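Local coordinates for protein sulfatase (Bacteroides fragilis CAG:558, PDB 6USS) that probably hydrolyses aryl sulfate esters as a calcium-dependent arylsulfatase of a human gut bacterium, at residues R92-T97 and I379-Y384; V106-Y111 and F427-G432; Q145-A150 and T398-D403; Y204-D209 and K223-D228. The protein carries 1 engineered substitution. All coordinates share one frame; numbering follows the deposited sequence.

Contact 1: residues R92-T97 and I379-Y384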
loop_
_atom_site.group_PDB
_atom_site.type_symbol
_atom_site.label_atom_id
_atom_site.label_comp_id
_atom_site.label_asym_id
_atom_site.label_seq_id
_atom_site.Cartn_x
_atom_site.Cartn_y
_atom_site.Cartn_z
ATOM N N ARG A 92 4.820 -11.814 -16.214
ATOM C CA ARG A 92 4.225 -10.874 -15.272
ATOM C C ARG A 92 5.197 -9.753 -14.914
ATOM O O ARG A 92 4.791 -8.587 -14.821
ATOM C CB ARG A 92 3.722 -11.628 -14.036
ATOM C CG ARG A 92 2.338 -12.283 -14.265
ATOM C CD ARG A 92 2.112 -13.542 -13.442
ATOM N NE ARG A 92 1.117 -14.424 -14.048
ATOM C CZ ARG A 92 -0.200 -14.249 -13.967
ATOM N NH1 ARG A 92 -0.691 -13.209 -13.297
ATOM N NH2 ARG A 92 -1.029 -15.117 -14.554
ATOM N N CYS A 93 6.491 -10.079 -14.746
ATOM C CA CYS A 93 7.496 -9.054 -14.460
ATOM C C CYS A 93 7.698 -8.097 -15.639
ATOM O O CYS A 93 7.947 -6.905 -15.435
ATOM C CB CYS A 93 8.814 -9.720 -14.089
ATOM S SG CYS A 93 8.770 -10.538 -12.502
ATOM N N SER A 94 7.589 -8.597 -16.869
ATOM C CA SER A 94 7.645 -7.717 -18.025
ATOM C C SER A 94 6.458 -6.760 -18.053
ATOM O O SER A 94 6.611 -5.581 -18.401
ATOM C CB SER A 94 7.703 -8.549 -19.305
ATOM O OG SER A 94 8.973 -9.189 -19.437
ATOM N N LEU A 95 5.262 -7.258 -17.710
ATOM C CA LEU A 95 4.075 -6.415 -17.648
ATOM C C LEU A 95 4.266 -5.276 -16.661
ATOM O O LEU A 95 4.015 -4.104 -16.978
ATOM C CB LEU A 95 2.865 -7.249 -17.234
ATOM C CG LEU A 95 1.692 -6.417 -16.702
ATOM C CD1 LEU A 95 0.942 -5.752 -17.842
ATOM C CD2 LEU A 95 0.768 -7.268 -15.861
ATOM N N ILE A 96 4.721 -5.613 -15.450
ATOM C CA ILE A 96 4.806 -4.652 -14.359
ATOM C C ILE A 96 6.004 -3.706 -14.499
ATOM O O ILE A 96 5.994 -2.611 -13.915
ATOM C CB ILE A 96 4.820 -5.436 -13.031
ATOM C CG1 ILE A 96 4.088 -4.647 -11.941
ATOM C CG2 ILE A 96 6.239 -5.780 -12.614
ATOM C CD1 ILE A 96 2.584 -4.541 -12.161
ATOM N N THR A 97 7.018 -4.078 -15.286
ATOM C CA THR A 97 8.210 -3.264 -15.437
ATOM C C THR A 97 8.411 -2.720 -16.840
ATOM O O THR A 97 9.337 -1.932 -17.042
ATOM C CB THR A 97 9.479 -4.060 -15.063
ATOM O OG1 THR A 97 9.703 -5.097 -16.033
ATOM C CG2 THR A 97 9.392 -4.667 -13.653
ATOM N N ILE A 379 3.834 -7.642 -27.846
ATOM C CA ILE A 379 4.379 -8.465 -26.777
ATOM C C ILE A 379 4.088 -7.821 -25.420
ATOM O O ILE A 379 3.944 -6.607 -25.305
ATOM C CB ILE A 379 5.888 -8.693 -26.979
ATOM C CG1 ILE A 379 6.443 -9.659 -25.934
ATOM C CG2 ILE A 379 6.633 -7.345 -27.020
ATOM C CD1 ILE A 379 7.392 -10.677 -26.520
ATOM N N ILE A 380 4.037 -8.667 -24.379
ATOM C CA ILE A 380 3.506 -8.306 -23.061
ATOM C C ILE A 380 4.144 -7.031 -22.491
ATOM O O ILE A 380 3.444 -6.188 -21.921
ATOM C CB ILE A 380 3.644 -9.507 -22.097
ATOM C CG1 ILE A 380 3.123 -9.173 -20.696
ATOM C CG2 ILE A 380 5.086 -9.998 -22.018
ATOM C CD1 ILE A 380 1.652 -8.945 -20.634
ATOM N N GLU A 381 5.463 -6.844 -22.636
ATOM C CA GLU A 381 6.058 -5.609 -22.107
ATOM C C GLU A 381 5.450 -4.352 -22.717
ATOM O O GLU A 381 5.589 -3.274 -22.129
ATOM C CB GLU A 381 7.580 -5.562 -22.313
ATOM C CG GLU A 381 8.031 -5.651 -23.751
ATOM C CD GLU A 381 8.638 -7.020 -24.066
ATOM O OE1 GLU A 381 9.629 -7.066 -24.838
ATOM O OE2 GLU A 381 8.123 -8.045 -23.536
ATOM N N ASP A 382 4.791 -4.465 -23.879
ATOM C CA ASP A 382 4.102 -3.322 -24.481
ATOM C C ASP A 382 2.911 -2.844 -23.647
ATOM O O ASP A 382 2.518 -1.668 -23.749
ATOM C CB ASP A 382 3.606 -3.670 -25.886
ATOM C CG ASP A 382 4.709 -4.166 -26.804
ATOM O OD1 ASP A 382 5.901 -3.913 -26.518
ATOM O OD2 ASP A 382 4.370 -4.827 -27.817
ATOM N N PHE A 383 2.305 -3.739 -22.855
ATOM C CA PHE A 383 1.187 -3.363 -21.987
ATOM C C PHE A 383 1.539 -2.189 -21.074
ATOM O O PHE A 383 0.668 -1.368 -20.749
ATOM C CB PHE A 383 0.744 -4.563 -21.135
ATOM C CG PHE A 383 -0.129 -5.559 -21.859
ATOM C CD1 PHE A 383 0.280 -6.142 -23.046
ATOM C CD2 PHE A 383 -1.348 -5.946 -21.320
ATOM C CE1 PHE A 383 -0.528 -7.088 -23.709
ATOM C CE2 PHE A 383 -2.165 -6.884 -21.969
ATOM C CZ PHE A 383 -1.753 -7.454 -23.169
ATOM N N TYR A 384 2.823 -2.090 -20.670
ATOM C CA TYR A 384 3.238 -1.048 -19.729
ATOM C C TYR A 384 3.113 0.353 -20.329
ATOM O O TYR A 384 2.334 1.167 -19.797
ATOM C CB TYR A 384 4.649 -1.364 -19.233
ATOM C CG TYR A 384 5.304 -0.454 -18.227
ATOM C CD1 TYR A 384 5.660 0.849 -18.552
ATOM C CD2 TYR A 384 5.649 -0.938 -16.968
ATOM C CE1 TYR A 384 6.306 1.659 -17.634
ATOM C CE2 TYR A 384 6.304 -0.156 -16.052
ATOM C CZ TYR A 384 6.631 1.143 -16.384
ATOM O OH TYR A 384 7.278 1.925 -15.457
HETATM O O HOH W 1 9.464 -10.086 -22.583
#
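Ser94 OG has three protein partners, Pro90 O, Thr99 O and His104 NE2, and a weak fourth in a water that also donates to Glu381 OE2, with 2.6 Å between water oxygen and OE2. The water links helix 88-97, weakly on the Ser94 side, to the residues leading into helix 383-390, while the other carboxylate oxygen, Glu381 OE1, bonds Asn100 ND2. Beneath this polar link the packing is apolar. Leu95 CB rests against Ile380 CG1 at 4.0 Å, and Leu95 CD1 approaches Phe383 CB at 3.5 Å, the two side chains meeting at a slant. Tyr384 holds CG anti to its own backbone N (chi1 -179°), which lays the ring along the last turn of helix 88-97. The carbonyl oxygens of Leu95 and Ile96 face the edge of this ring, Ile96 O lying 3.3 Å from Tyr384 CE2, and Thr97 O lies over one face; the hydroxyl bonds Thr147 O. One turn back on the same helix, Arg92 bonds the calcium ligands Asp42 and Asp322. The helix starts at the predicted 3-oxoalanine position, here the engineered Cys88, and carries this arginine, as in the Cys/Ser-X-Pro-X-Arg signature of sulfatase active sites.

Contact 2: residues V106-Y111 and F427-G432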
loop_
_atom_site.group_PDB
_atom_site.type_symbol
_atom_site.label_atom_id
_atom_site.label_comp_id
_atom_site.label_asym_id
_atom_site.label_seq_id
_atom_site.Cartn_x
_atom_site.Cartn_y
_atom_site.Cartn_z
ATOM N N VAL A 106 14.256 -12.304 -14.812
ATOM C CA VAL A 106 13.341 -13.190 -14.101
ATOM C C VAL A 106 12.747 -14.119 -15.150
ATOM O O VAL A 106 11.593 -13.951 -15.555
ATOM C CB VAL A 106 12.247 -12.402 -13.350
ATOM C CG1 VAL A 106 11.640 -13.244 -12.277
ATOM C CG2 VAL A 106 12.808 -11.131 -12.753
ATOM N N THR A 107 13.543 -15.089 -15.618
ATOM C CA THR A 107 13.255 -15.838 -16.840
ATOM C C THR A 107 12.651 -17.208 -16.585
ATOM O O THR A 107 12.233 -17.867 -17.543
ATOM C CB THR A 107 14.529 -16.002 -17.702
ATOM O OG1 THR A 107 15.650 -16.327 -16.873
ATOM C CG2 THR A 107 14.839 -14.722 -18.486
ATOM N N ASN A 108 12.599 -17.657 -15.338
ATOM C CA ASN A 108 11.845 -18.844 -14.975
ATOM C C ASN A 108 10.995 -18.500 -13.757
ATOM O O ASN A 108 11.074 -17.388 -13.228
ATOM C CB ASN A 108 12.787 -20.021 -14.721
ATOM C CG ASN A 108 12.090 -21.341 -14.800
ATOM O OD1 ASN A 108 10.860 -21.407 -14.895
ATOM N ND2 ASN A 108 12.869 -22.420 -14.732
ATOM N N TRP A 109 10.177 -19.443 -13.289
ATOM C CA TRP A 109 9.202 -19.083 -12.262
ATOM C C TRP A 109 9.833 -18.975 -10.867
ATOM O O TRP A 109 10.719 -19.745 -10.494
ATOM C CB TRP A 109 8.027 -20.068 -12.256
ATOM C CG TRP A 109 8.327 -21.450 -11.782
ATOM C CD1 TRP A 109 8.719 -22.511 -12.548
ATOM C CD2 TRP A 109 8.225 -21.936 -10.434
ATOM N NE1 TRP A 109 8.880 -23.632 -11.756
ATOM C CE2 TRP A 109 8.584 -23.304 -10.455
ATOM C CE3 TRP A 109 7.862 -21.349 -9.215
ATOM C CZ2 TRP A 109 8.603 -24.092 -9.296
ATOM C CZ3 TRP A 109 7.869 -22.133 -8.070
ATOM C CH2 TRP A 109 8.242 -23.491 -8.119
ATOM N N THR A 110 9.369 -17.998 -10.095
ATOM C CA THR A 110 9.956 -17.677 -8.801
ATOM C C THR A 110 9.032 -18.063 -7.653
ATOM O O THR A 110 7.802 -18.061 -7.795
ATOM C CB THR A 110 10.270 -16.183 -8.695
ATOM O OG1 THR A 110 9.046 -15.450 -8.612
ATOM C CG2 THR A 110 11.040 -15.714 -9.903
ATOM N N TYR A 111 9.661 -18.419 -6.505
ATOM C CA TYR A 111 9.058 -18.369 -5.176
ATOM C C TYR A 111 10.127 -18.417 -4.074
ATOM O O TYR A 111 10.233 -17.461 -3.294
ATOM C CB TYR A 111 8.011 -19.474 -4.970
ATOM C CG TYR A 111 7.275 -19.311 -3.653
ATOM C CD1 TYR A 111 6.054 -18.627 -3.587
ATOM C CD2 TYR A 111 7.809 -19.816 -2.469
ATOM C CE1 TYR A 111 5.390 -18.472 -2.380
ATOM C CE2 TYR A 111 7.152 -19.658 -1.257
ATOM C CZ TYR A 111 5.956 -18.983 -1.218
ATOM O OH TYR A 111 5.322 -18.826 -0.018
ATOM N N PHE A 427 15.047 -17.860 -22.603
ATOM C CA PHE A 427 14.809 -18.830 -21.532
ATOM C C PHE A 427 16.087 -19.627 -21.312
ATOM O O PHE A 427 16.194 -20.791 -21.733
ATOM C CB PHE A 427 13.633 -19.757 -21.864
ATOM C CG PHE A 427 13.148 -20.573 -20.691
ATOM C CD1 PHE A 427 12.264 -20.024 -19.763
ATOM C CD2 PHE A 427 13.568 -21.901 -20.519
ATOM C CE1 PHE A 427 11.807 -20.783 -18.665
ATOM C CE2 PHE A 427 13.121 -22.672 -19.429
ATOM C CZ PHE A 427 12.248 -22.112 -18.501
ATOM N N PRO A 428 17.073 -19.041 -20.667
ATOM C CA PRO A 428 18.305 -19.765 -20.329
ATOM C C PRO A 428 18.156 -20.560 -19.035
ATOM O O PRO A 428 18.938 -20.405 -18.092
ATOM C CB PRO A 428 19.333 -18.638 -20.186
ATOM C CG PRO A 428 18.519 -17.475 -19.662
ATOM C CD PRO A 428 17.096 -17.649 -20.186
ATOM N N ASN A 429 17.129 -21.410 -18.983
ATOM C CA ASN A 429 16.698 -22.042 -17.748
ATOM C C ASN A 429 16.286 -23.484 -18.019
ATOM O O ASN A 429 16.291 -23.953 -19.159
ATOM C CB ASN A 429 15.539 -21.267 -17.123
ATOM C CG ASN A 429 15.956 -19.917 -16.637
ATOM O OD1 ASN A 429 16.047 -18.964 -17.422
ATOM N ND2 ASN A 429 16.243 -19.818 -15.339
ATOM N N HIS A 430 15.904 -24.195 -16.961
ATOM C CA HIS A 430 15.448 -25.579 -17.093
ATOM C C HIS A 430 14.089 -25.710 -16.408
ATOM O O HIS A 430 14.011 -25.807 -15.176
ATOM C CB HIS A 430 16.469 -26.556 -16.512
ATOM C CG HIS A 430 16.388 -27.938 -17.091
ATOM N ND1 HIS A 430 17.139 -28.993 -16.614
ATOM C CD2 HIS A 430 15.650 -28.437 -18.110
ATOM C CE1 HIS A 430 16.865 -30.080 -17.310
ATOM N NE2 HIS A 430 15.968 -29.772 -18.226
ATOM N N TRP A 431 13.022 -25.707 -17.215
ATOM C CA TRP A 431 11.678 -25.940 -16.712
ATOM C C TRP A 431 11.500 -27.409 -16.334
ATOM O O TRP A 431 12.348 -28.263 -16.604
ATOM C CB TRP A 431 10.639 -25.527 -17.746
ATOM C CG TRP A 431 9.288 -25.361 -17.174
ATOM C CD1 TRP A 431 8.951 -24.641 -16.064
ATOM C CD2 TRP A 431 8.063 -25.917 -17.681
ATOM N NE1 TRP A 431 7.592 -24.719 -15.842
ATOM C CE2 TRP A 431 7.023 -25.491 -16.819
ATOM C CE3 TRP A 431 7.746 -26.735 -18.777
ATOM C CZ2 TRP A 431 5.696 -25.856 -17.013
ATOM C CZ3 TRP A 431 6.431 -27.100 -18.969
ATOM C CH2 TRP A 431 5.415 -26.656 -18.096
ATOM N N GLY A 432 10.370 -27.704 -15.702
ATOM C CA GLY A 432 10.229 -28.994 -15.055
ATOM C C GLY A 432 9.922 -30.146 -15.984
ATOM O O GLY A 432 10.081 -31.300 -15.575
#
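Asn108 lays its amide obliquely against the Phe427 ring, CG 3.8 Å from CZ with the two planes 62° apart. The contact joins the calcium-binding α/β core of the sulfatase fold to its smaller antiparallel sheet, whose strand 422-427 runs out here into an inverse gamma turn centred on Pro428. The turn brings Asn429 back so that its CB sits 3.6 Å above the plane of the Phe427 ring. From there Asn429 OD1 accepts from Thr107 OG1 at 2.7 Å, the donor tilted from the carbonyl plane. The two asparagine side chains run antiparallel past one another, yet both ND2 atoms bond Asp118 OD2, which also takes His430 N, so one carboxylate oxygen ties the two loops together. Trp109 and Trp431 meet rim to rim, nearly perpendicular, with CD1 to CD1 at 4.1 Å; the Trp109 side chain is about 8 Å from the calcium ion. Asn108 OD1 turns back on its own loop and accepts from Trp109 N at 2.6 Å, the donor standing above the carbonyl plane.

Contact 3: residues Q145-A150 and T398-D403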
loop_
_atom_site.group_PDB
_atom_site.type_symbol
_atom_site.label_atom_id
_atom_site.label_comp_id
_atom_site.label_asym_id
_atom_site.label_seq_id
_atom_site.Cartn_x
_atom_site.Cartn_y
_atom_site.Cartn_z
ATOM N N GLN A 145 15.612 -4.190 -10.292
ATOM C CA GLN A 145 14.980 -2.988 -9.756
ATOM C C GLN A 145 14.261 -2.262 -10.883
ATOM O O GLN A 145 14.815 -2.095 -11.974
ATOM C CB GLN A 145 16.001 -2.051 -9.112
ATOM C CG GLN A 145 15.385 -0.711 -8.662
ATOM C CD GLN A 145 16.388 0.255 -8.023
ATOM O OE1 GLN A 145 17.594 -0.006 -8.000
ATOM N NE2 GLN A 145 15.885 1.375 -7.498
ATOM N N ALA A 146 13.026 -1.844 -10.627
ATOM C CA ALA A 146 12.267 -1.192 -11.685
ATOM C C ALA A 146 11.162 -0.342 -11.083
ATOM O O ALA A 146 10.660 -0.621 -9.990
ATOM C CB ALA A 146 11.674 -2.201 -12.678
ATOM N N THR A 147 10.805 0.707 -11.818
ATOM C CA THR A 147 9.684 1.567 -11.474
ATOM C C THR A 147 8.390 0.889 -11.918
ATOM O O THR A 147 8.196 0.632 -13.115
ATOM C CB THR A 147 9.859 2.926 -12.143
ATOM O OG1 THR A 147 11.056 3.534 -11.639
ATOM C CG2 THR A 147 8.676 3.820 -11.846
ATOM N N SER A 148 7.519 0.591 -10.954
ATOM C CA SER A 148 6.343 -0.232 -11.188
ATOM C C SER A 148 5.265 0.511 -11.960
ATOM O O SER A 148 5.040 1.707 -11.755
ATOM C CB SER A 148 5.752 -0.726 -9.872
ATOM O OG SER A 148 4.629 -1.566 -10.135
ATOM N N LEU A 149 4.581 -0.228 -12.838
ATOM C CA LEU A 149 3.461 0.338 -13.578
ATOM C C LEU A 149 2.377 0.876 -12.642
ATOM O O LEU A 149 1.782 1.926 -12.914
ATOM C CB LEU A 149 2.899 -0.719 -14.523
ATOM C CG LEU A 149 1.556 -0.482 -15.220
ATOM C CD1 LEU A 149 1.568 0.707 -16.169
ATOM C CD2 LEU A 149 1.165 -1.727 -15.969
ATOM N N ALA A 150 2.101 0.167 -11.536
ATOM C CA ALA A 150 1.057 0.605 -10.611
ATOM C C ALA A 150 1.477 1.833 -9.818
ATOM O O ALA A 150 0.618 2.637 -9.429
ATOM C CB ALA A 150 0.684 -0.525 -9.648
ATOM N N THR A 398 11.435 6.564 -15.316
ATOM C CA THR A 398 11.585 5.224 -14.776
ATOM C C THR A 398 13.058 4.980 -14.476
ATOM O O THR A 398 13.928 5.522 -15.158
ATOM C CB THR A 398 11.072 4.182 -15.781
ATOM O OG1 THR A 398 11.618 4.477 -17.072
ATOM C CG2 THR A 398 9.552 4.230 -15.896
ATOM N N VAL A 399 13.344 4.158 -13.456
ATOM C CA VAL A 399 14.744 3.807 -13.203
ATOM C C VAL A 399 15.282 2.889 -14.290
ATOM O O VAL A 399 16.480 2.917 -14.591
ATOM C CB VAL A 399 14.943 3.168 -11.810
ATOM C CG1 VAL A 399 14.559 4.151 -10.689
ATOM C CG2 VAL A 399 14.179 1.845 -11.681
ATOM N N GLN A 400 14.427 2.064 -14.891
ATOM C CA GLN A 400 14.840 1.073 -15.870
ATOM C C GLN A 400 14.408 1.497 -17.268
ATOM O O GLN A 400 13.407 2.211 -17.418
ATOM C CB GLN A 400 14.221 -0.299 -15.560
ATOM C CG GLN A 400 12.751 -0.448 -15.982
ATOM C CD GLN A 400 11.779 0.372 -15.116
ATOM O OE1 GLN A 400 12.191 1.188 -14.283
ATOM N NE2 GLN A 400 10.486 0.137 -15.303
ATOM N N PRO A 401 15.123 1.062 -18.311
ATOM C CA PRO A 401 14.654 1.317 -19.682
ATOM C C PRO A 401 13.332 0.616 -19.940
ATOM O O PRO A 401 13.040 -0.426 -19.353
ATOM C CB PRO A 401 15.761 0.724 -20.564
ATOM C CG PRO A 401 16.900 0.448 -19.657
ATOM C CD PRO A 401 16.318 0.209 -18.294
ATOM N N ILE A 402 12.529 1.195 -20.830
ATOM C CA ILE A 402 11.232 0.629 -21.187
ATOM C C ILE A 402 11.345 -0.002 -22.567
ATOM O O ILE A 402 11.434 0.705 -23.578
ATOM C CB ILE A 402 10.119 1.677 -21.148
ATOM C CG1 ILE A 402 10.104 2.354 -19.782
ATOM C CG2 ILE A 402 8.773 1.021 -21.415
ATOM C CD1 ILE A 402 9.688 1.430 -18.682
ATOM N N ASP A 403 11.319 -1.336 -22.616
ATOM C CA ASP A 403 11.377 -2.059 -23.882
ATOM C C ASP A 403 10.019 -2.160 -24.579
ATOM O O ASP A 403 9.972 -2.252 -25.805
ATOM C CB ASP A 403 11.972 -3.444 -23.636
ATOM C CG ASP A 403 13.360 -3.368 -22.988
ATOM O OD1 ASP A 403 14.250 -2.706 -23.560
ATOM O OD2 ASP A 403 13.570 -3.944 -21.905
#
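The Gln400 side chain bends at chi2 (-71°) and offers both ends of its amide to the backbone of Thr147. Thr147 N donates to Gln400 OE1 at 2.9 Å, almost straight at 174° but from above the carbonyl plane, and Gln400 NE2 donates to Thr147 O at 3.2 Å. This double grip fixes the rotation of the amide, and a second bond from NE2, to Thr97 O, ties it to the end of helix 88-97. Thr147 answers with its own side chain: OG1 accepts from Val399 N at 3.0 Å, so three bonds join this residue to the facing loop. Thr398 stands roughly perpendicular to Thr147, its CG2 4.0 Å from Thr147 CB, while Ala146 CB presses on Gln400 CD at 3.5 Å. Val399 CG2 lies over Ala146 CA and reaches Gln145 CG at the more open margin. The pairing lies away from the calcium site, joining the approach to Ser148, the N-cap of helix 149-155, to the loop between helices 383-390 and 408-412 of the sulfatase fold.

Contact 4: residues Y204-D209 and K223-D228; sequences YGNRTD and KYWGTD
At the edge of the Tyr204 ring, near its plane, sits Tyr224 CB, 3.5 Å from Tyr204 OH, and Trp225 CD1 comes in obliquely at 4.2 Å from Tyr204 CD2. The Tyr224 ring carries Lys223 CG over one face, toward the rim. Against the indole of Trp225 lies Asn206, whose CB is 3.3 Å from CZ2; its amide is turned only 24° from the indole plane. That amide is itself fixed, because Asn206 ND2 bonds Val218 O and Asn203 O. The two hydroxyls have separate partners, Tyr204 OH with Thr229 O and Tyr224 OH with Glu238 OE2 on helix 231-247. Tyr224 to Thr227 form a type II beta turn, with Gly226 at its third position and phi at 68°; both segments belong to the long connection between strand 185-187 and helix 231-247, at the periphery of the sulfatase domain. The turn is closed at Tyr224 O, which takes Thr227 N at 3.2 Å and Thr227 OG1 at 2.8 Å, both from the same face of the carbonyl. Being second in the turn, Trp225 projects across to the 204-209 loop, where Thr208 CG2 meets the six-membered ring obliquely, on the same side of the indole plane as Asn206 CB, 4.1 Å from CZ3.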
loop_
_atom_site.group_PDB
_atom_site.type_symbol
_atom_site.label_atom_id
_atom_site.label_comp_id
_atom_site.label_asym_id
_atom_site.label_seq_id
_atom_site.Cartn_x
_atom_site.Cartn_y
_atom_site.Cartn_z
ATOM N N TYR A 204 -8.780 -23.120 0.484
ATOM C CA TYR A 204 -7.805 -22.780 -0.557
ATOM C C TYR A 204 -6.386 -23.178 -0.161
ATOM O O TYR A 204 -5.410 -22.561 -0.609
ATOM C CB TYR A 204 -7.871 -21.289 -0.917
ATOM C CG TYR A 204 -9.290 -20.826 -1.097
ATOM C CD1 TYR A 204 -10.087 -21.366 -2.099
ATOM C CD2 TYR A 204 -9.857 -19.883 -0.240
ATOM C CE1 TYR A 204 -11.414 -20.968 -2.261
ATOM C CE2 TYR A 204 -11.188 -19.465 -0.400
ATOM C CZ TYR A 204 -11.957 -20.025 -1.410
ATOM O OH TYR A 204 -13.270 -19.648 -1.573
ATOM N N GLY A 205 -6.252 -24.194 0.693
ATOM C CA GLY A 205 -4.952 -24.668 1.134
ATOM C C GLY A 205 -4.545 -24.262 2.536
ATOM O O GLY A 205 -3.587 -24.836 3.065
ATOM N N ASN A 206 -5.227 -23.320 3.167
ATOM C CA ASN A 206 -4.770 -22.847 4.467
ATOM C C ASN A 206 -5.051 -23.884 5.549
ATOM O O ASN A 206 -6.169 -24.402 5.651
ATOM C CB ASN A 206 -5.445 -21.527 4.824
ATOM C CG ASN A 206 -4.976 -20.383 3.954
ATOM O OD1 ASN A 206 -3.966 -19.737 4.250
ATOM N ND2 ASN A 206 -5.707 -20.121 2.874
ATOM N N ARG A 207 -4.034 -24.188 6.354
ATOM C CA ARG A 207 -4.218 -25.071 7.493
ATOM C C ARG A 207 -4.830 -24.299 8.654
ATOM O O ARG A 207 -4.660 -23.082 8.774
ATOM C CB ARG A 207 -2.891 -25.696 7.924
ATOM C CG ARG A 207 -2.243 -26.549 6.856
ATOM C CD ARG A 207 -1.398 -27.662 7.464
ATOM N NE ARG A 207 -2.062 -28.960 7.359
ATOM C CZ ARG A 207 -2.479 -29.678 8.398
ATOM N NH1 ARG A 207 -2.291 -29.239 9.641
ATOM N NH2 ARG A 207 -3.077 -30.846 8.195
ATOM N N THR A 208 -5.565 -25.015 9.496
ATOM C CA THR A 208 -6.090 -24.467 10.738
ATOM C C THR A 208 -5.518 -25.152 11.965
ATOM O O THR A 208 -5.315 -24.497 12.996
ATOM C CB THR A 208 -7.615 -24.579 10.783
ATOM O OG1 THR A 208 -7.995 -25.958 10.683
ATOM C CG2 THR A 208 -8.241 -23.776 9.655
ATOM N N ASP A 209 -5.276 -26.460 11.889
ATOM C CA ASP A 209 -4.656 -27.207 12.984
ATOM C C ASP A 209 -3.142 -27.118 12.823
ATOM O O ASP A 209 -2.554 -27.718 11.918
ATOM C CB ASP A 209 -5.165 -28.650 13.022
ATOM C CG ASP A 209 -4.862 -29.441 11.736
ATOM O OD1 ASP A 209 -5.752 -29.521 10.854
ATOM O OD2 ASP A 209 -3.755 -30.023 11.624
ATOM N N LYS A 223 -12.952 -15.414 5.126
ATOM C CA LYS A 223 -14.390 -15.546 5.351
ATOM C C LYS A 223 -15.063 -16.530 4.394
ATOM O O LYS A 223 -16.238 -16.853 4.601
ATOM C CB LYS A 223 -15.084 -14.180 5.261
ATOM C CG LYS A 223 -15.114 -13.557 3.853
ATOM C CD LYS A 223 -16.079 -12.353 3.785
ATOM C CE LYS A 223 -15.534 -11.199 2.914
ATOM N NZ LYS A 223 -14.545 -10.245 3.563
ATOM N N TYR A 224 -14.379 -17.008 3.356
ATOM C CA TYR A 224 -14.962 -18.009 2.470
ATOM C C TYR A 224 -14.571 -19.425 2.861
ATOM O O TYR A 224 -15.033 -20.377 2.220
ATOM C CB TYR A 224 -14.556 -17.746 1.012
ATOM C CG TYR A 224 -14.987 -16.390 0.506
ATOM C CD1 TYR A 224 -16.257 -16.196 -0.014
ATOM C CD2 TYR A 224 -14.123 -15.297 0.553
ATOM C CE1 TYR A 224 -16.664 -14.951 -0.472
ATOM C CE2 TYR A 224 -14.521 -14.051 0.095
ATOM C CZ TYR A 224 -15.799 -13.884 -0.415
ATOM O OH TYR A 224 -16.228 -12.651 -0.865
ATOM N N TRP A 225 -13.743 -19.584 3.900
ATOM C CA TRP A 225 -13.260 -20.906 4.281
ATOM C C TRP A 225 -14.424 -21.790 4.697
ATOM O O TRP A 225 -15.367 -21.336 5.349
ATOM C CB TRP A 225 -12.257 -20.816 5.431
ATOM C CG TRP A 225 -10.943 -20.216 5.083
ATOM C CD1 TRP A 225 -10.576 -19.676 3.885
ATOM C CD2 TRP A 225 -9.811 -20.067 5.953
ATOM N NE1 TRP A 225 -9.283 -19.208 3.952
ATOM C CE2 TRP A 225 -8.793 -19.435 5.210
ATOM C CE3 TRP A 225 -9.560 -20.410 7.287
ATOM C CZ2 TRP A 225 -7.553 -19.135 5.757
ATOM C CZ3 TRP A 225 -8.333 -20.116 7.825
ATOM C CH2 TRP A 225 -7.344 -19.486 7.064
ATOM N N GLY A 226 -14.352 -23.060 4.320
ATOM C CA GLY A 226 -15.400 -23.974 4.707
ATOM C C GLY A 226 -16.744 -23.721 4.067
ATOM O O GLY A 226 -17.740 -24.294 4.515
ATOM N N THR A 227 -16.815 -22.859 3.059
ATOM C CA THR A 227 -17.989 -22.746 2.213
ATOM C C THR A 227 -17.699 -23.434 0.882
ATOM O O THR A 227 -16.585 -23.899 0.626
ATOM C CB THR A 227 -18.373 -21.279 2.002
ATOM O OG1 THR A 227 -17.498 -20.673 1.037
ATOM C CG2 THR A 227 -18.254 -20.512 3.299
ATOM N N ASP A 228 -18.715 -23.505 0.024
ATOM C CA ASP A 228 -18.502 -24.024 -1.322
ATOM C C ASP A 228 -18.224 -22.917 -2.338
ATOM O O ASP A 228 -18.568 -23.063 -3.521
ATOM C CB ASP A 228 -19.687 -24.895 -1.766
ATOM C CG ASP A 228 -20.978 -24.097 -1.980
ATOM O OD1 ASP A 228 -21.039 -22.898 -1.593
ATOM O OD2 ASP A 228 -21.936 -24.675 -2.550
#

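From the N terminus, 92-97, 106-111 and 145-150 come first, each paired with a segment more than 240 residues later in the chain. Contact 4 closes a short loop locally, between 204-209 and 223-228, and is nested inside the loops of the other three. The chain then returns: 379-384 closes contact 1, 398-403 closes contact 3 and 427-432 closes contact 2. Contact 3 is therefore nested in contact 2, whereas contact 1 crosses both. Contacts 1 and 3 share a boundary, their centres about 10 Å apart, and join helices 88-97, 149-155 and 383-390; contact 2 adds the C-terminal antiparallel sheet, and contact 4 lies more than 30 Å from each of the others, centre to centre.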